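PDB 6ANY: Bm4233, isoform b from Brugia malayi, which probably binds and transports sterols as a secreted venom allergen-like member of the CAP superfamily, and is a vaccine candidate for lymphatic filariasis. Local coordinates for residues N21-H29 against A196-K204. Sequence-based numbering, arbitrary orientation.
With SO4 (sulfate ion), chain D.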
loop_
_atom_site.group_PDB
_atom_site.type_symbol
_atom_site.label_atom_id
_atom_site.label_comp_id
_atom_site.label_asym_id
_atom_site.label_seq_id
_atom_site.Cartn_x
_atom_site.Cartn_y
_atom_site.Cartn_z
ATOM N N ASN A 21 0.520 7.403 1.849
ATOM C CA ASN A 21 1.662 8.299 1.822
ATOM C C ASN A 21 1.902 8.851 3.208
ATOM O O ASN A 21 3.045 9.056 3.608
ATOM C CB ASN A 21 1.488 9.450 0.864
ATOM C CG ASN A 21 1.760 9.093 -0.542
ATOM O OD1 ASN A 21 2.577 8.178 -0.834
ATOM N ND2 ASN A 21 1.049 9.749 -1.450
ATOM N N LYS A 22 0.846 9.138 3.940
ATOM C CA LYS A 22 0.998 9.490 5.366
ATOM C C LYS A 22 1.706 8.389 6.180
ATOM O O LYS A 22 2.644 8.669 6.955
ATOM C CB LYS A 22 -0.345 9.788 6.007
ATOM C CG LYS A 22 -0.266 10.002 7.512
ATOM C CD LYS A 22 -1.605 10.564 8.000
ATOM C CE LYS A 22 -1.697 10.759 9.516
ATOM N NZ LYS A 22 -2.678 11.819 9.889
ATOM N N PHE A 23 1.261 7.145 5.985
ATOM C CA PHE A 23 1.933 6.018 6.596
ATOM C C PHE A 23 3.408 6.001 6.272
ATOM O O PHE A 23 4.225 5.806 7.157
ATOM C CB PHE A 23 1.292 4.681 6.192
ATOM C CG PHE A 23 -0.027 4.385 6.879
ATOM C CD1 PHE A 23 -0.307 4.858 8.147
ATOM C CD2 PHE A 23 -0.961 3.593 6.263
ATOM C CE1 PHE A 23 -1.519 4.563 8.777
ATOM C CE2 PHE A 23 -2.175 3.279 6.868
ATOM C CZ PHE A 23 -2.452 3.742 8.135
ATOM N N ARG A 24 3.722 6.167 4.996
ATOM C CA ARG A 24 5.085 6.109 4.536
ATOM C C ARG A 24 5.924 7.176 5.154
ATOM O O ARG A 24 7.019 6.903 5.618
ATOM C CB ARG A 24 5.121 6.190 3.021
ATOM C CG ARG A 24 4.851 4.831 2.398
ATOM C CD ARG A 24 4.314 4.955 0.994
ATOM N NE ARG A 24 5.357 5.055 -0.023
ATOM C CZ ARG A 24 5.993 4.037 -0.600
ATOM N NH1 ARG A 24 5.660 2.776 -0.327
ATOM N NH2 ARG A 24 6.897 4.291 -1.561
ATOM N N SER A 25 5.404 8.400 5.194
ATOM C CA SER A 25 6.107 9.522 5.818
ATOM C C SER A 25 6.320 9.320 7.315
ATOM O O SER A 25 7.447 9.492 7.839
ATOM C CB SER A 25 5.353 10.817 5.521
ATOM O OG SER A 25 5.918 11.857 6.239
ATOM N N LEU A 26 5.273 8.925 8.029
ATOM C CA LEU A 26 5.409 8.606 9.474
ATOM C C LEU A 26 6.454 7.552 9.685
ATOM O O LEU A 26 7.272 7.673 10.576
ATOM C CB LEU A 26 4.101 8.135 10.083
ATOM C CG LEU A 26 3.031 9.216 10.275
ATOM C CD1 LEU A 26 1.769 8.575 10.768
ATOM C CD2 LEU A 26 3.404 10.306 11.279
ATOM N N LEU A 27 6.483 6.540 8.819
ATOM C CA LEU A 27 7.473 5.485 8.933
ATOM C C LEU A 27 8.902 5.982 8.741
ATOM O O LEU A 27 9.789 5.605 9.540
ATOM C CB LEU A 27 7.225 4.418 7.865
ATOM C CG LEU A 27 8.056 3.178 7.873
ATOM C CD1 LEU A 27 7.927 2.400 9.205
ATOM C CD2 LEU A 27 7.706 2.343 6.670
ATOM N N ILE A 28 9.170 6.730 7.657
ATOM C CA ILE A 28 10.572 7.216 7.406
ATOM C C ILE A 28 11.033 8.330 8.387
ATOM O O ILE A 28 12.215 8.560 8.530
ATOM C CB ILE A 28 10.816 7.671 5.977
ATOM C CG1 ILE A 28 9.875 8.788 5.600
ATOM C CG2 ILE A 28 10.704 6.493 4.998
ATOM C CD1 ILE A 28 10.227 9.366 4.268
ATOM N N HIS A 29 10.088 8.928 9.116
ATOM C CA HIS A 29 10.387 9.844 10.177
ATOM C C HIS A 29 10.573 9.173 11.542
ATOM O O HIS A 29 10.786 9.876 12.503
ATOM C CB HIS A 29 9.326 10.919 10.282
ATOM C CG HIS A 29 9.473 11.979 9.263
ATOM N ND1 HIS A 29 9.002 11.845 7.972
ATOM C CD2 HIS A 29 10.151 13.156 9.302
ATOM C CE1 HIS A 29 9.296 12.935 7.292
ATOM N NE2 HIS A 29 9.969 13.754 8.090
ATOM N N ALA A 196 9.215 16.013 -1.959
ATOM C CA ALA A 196 8.025 16.558 -1.385
ATOM C C ALA A 196 8.385 16.913 0.027
ATOM O O ALA A 196 8.479 16.027 0.880
ATOM C CB ALA A 196 6.940 15.526 -1.399
ATOM N N LYS A 197 8.645 18.187 0.268
ATOM C CA LYS A 197 9.261 18.663 1.509
ATOM C C LYS A 197 8.303 18.496 2.731
ATOM O O LYS A 197 8.773 18.175 3.801
ATOM C CB LYS A 197 9.733 20.106 1.348
ATOM C CG LYS A 197 10.468 20.717 2.547
ATOM C CD LYS A 197 11.115 22.074 2.177
ATOM C CE LYS A 197 12.000 22.645 3.292
ATOM N NZ LYS A 197 13.074 21.671 3.658
ATOM N N LYS A 198 7.005 18.723 2.548
ATOM C CA LYS A 198 6.051 18.523 3.615
ATOM C C LYS A 198 6.076 17.114 4.153
ATOM O O LYS A 198 6.055 16.941 5.352
ATOM C CB LYS A 198 4.600 18.845 3.203
ATOM C CG LYS A 198 4.212 20.311 3.374
ATOM C CD LYS A 198 2.789 20.551 2.875
ATOM C CE LYS A 198 2.688 20.477 1.345
ATOM N NZ LYS A 198 2.607 21.830 0.721
ATOM N N SER A 199 6.179 16.126 3.274
ATOM C CA SER A 199 6.139 14.748 3.717
ATOM C C SER A 199 7.520 14.147 3.903
ATOM O O SER A 199 7.662 13.146 4.581
ATOM C CB SER A 199 5.287 13.925 2.744
ATOM O OG SER A 199 5.848 13.890 1.473
ATOM N N GLY A 200 8.545 14.693 3.239
ATOM C CA GLY A 200 9.881 14.094 3.263
ATOM C C GLY A 200 9.963 12.909 2.304
ATOM O O GLY A 200 10.894 12.118 2.349
ATOM N N LEU A 201 8.999 12.750 1.407
ATOM C CA LEU A 201 9.022 11.647 0.432
ATOM C C LEU A 201 9.461 12.163 -0.897
ATOM O O LEU A 201 9.226 13.318 -1.215
ATOM C CB LEU A 201 7.610 11.051 0.268
ATOM C CG LEU A 201 6.852 10.507 1.480
ATOM C CD1 LEU A 201 5.403 10.292 1.120
ATOM C CD2 LEU A 201 7.428 9.221 1.954
ATOM N N CYS A 202 10.125 11.309 -1.672
ATOM C CA CYS A 202 10.634 11.662 -2.988
ATOM C C CYS A 202 9.598 11.466 -4.044
ATOM O O CYS A 202 8.882 10.469 -4.036
ATOM C CB CYS A 202 11.905 10.859 -3.341
ATOM S SG CYS A 202 13.240 11.196 -2.164
ATOM N N ARG A 203 9.498 12.414 -4.958
ATOM C CA ARG A 203 8.492 12.403 -6.011
ATOM C C ARG A 203 8.975 11.644 -7.248
ATOM O O ARG A 203 10.126 11.761 -7.658
ATOM C CB ARG A 203 8.154 13.813 -6.414
ATOM C CG ARG A 203 7.377 14.600 -5.385
ATOM C CD ARG A 203 6.788 15.848 -5.974
ATOM N NE ARG A 203 6.171 16.693 -4.921
ATOM C CZ ARG A 203 4.912 16.527 -4.472
ATOM N NH1 ARG A 203 4.154 15.577 -4.983
ATOM N NH2 ARG A 203 4.372 17.305 -3.565
ATOM N N LYS A 204 8.088 10.849 -7.831
ATOM C CA LYS A 204 8.378 10.060 -9.025
ATOM C C LYS A 204 7.112 9.933 -9.839
ATOM O O LYS A 204 6.130 9.378 -9.357
ATOM C CB LYS A 204 8.913 8.687 -8.656
ATOM C CG LYS A 204 9.440 7.938 -9.902
ATOM C CD LYS A 204 10.788 7.357 -9.607
ATOM C CE LYS A 204 10.958 5.947 -10.101
ATOM N NZ LYS A 204 10.760 5.946 -11.553
HETATM S S SO4 D . 6.087 20.169 -1.296
HETATM O O1 SO4 D . 5.132 21.146 -1.848
HETATM O O2 SO4 D . 5.511 18.852 -1.572
HETATM O O3 SO4 D . 7.458 20.200 -1.870
HETATM O O4 SO4 D . 6.055 20.360 0.165
#
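A small, mixed apolar and polar contact sets the turn of a short, weakly bonded C-terminal beta hairpin against the last two turns of helix 10-28, where L201 packs on N21, R24 and I28 and S25 bonds to the backbone of S199. L201 contributes most of the buried area on its side, and its two methyls divide the work: CD1 lies 3.6 Å from N21 O, whereas CD2 comes within 3.6 Å of I28 CD1 and also meets R24 CB. Beyond that touch, R24 carries its guanidinium away to the carbonyls of L47, M138 and W140, and N21 gives its amide oxygen to L49 N. M46 also packs on L201.

Topologically, this joins the CAP domain helix to a cysteine-rich tail whose hairpin pairs strands 195-196 and 201-202, with G200 and L201 facing A196 as a G1 beta bulge. C202, next to L201, is disulfide-bonded to C190, which joins the second strand to the preceding part of the tail.

The polar part is a single hydrogen bond, S25 OG to S199 O at 2.7 Å. It arrives in the carbonyl plane on a lone pair, with a C=O...donor angle of 131°; the serine reaches it because OG stands anti to its own backbone N (chi1 173°). S199 O also sits at the edge of the H29 imidazole, 3.2 Å from H29 CE1. The ring's rotation is set by the bond from H29 ND1 to S25 O (2.8 Å), an oxygen that also accepts from H29 N; S25 O lies nearly in the ring plane, while the donor stands 43° out of the carbonyl plane. A sulfate, probably from crystallisation, is held by K197 N, K198 N and R203 NH2, the last 2.8 Å from its O2.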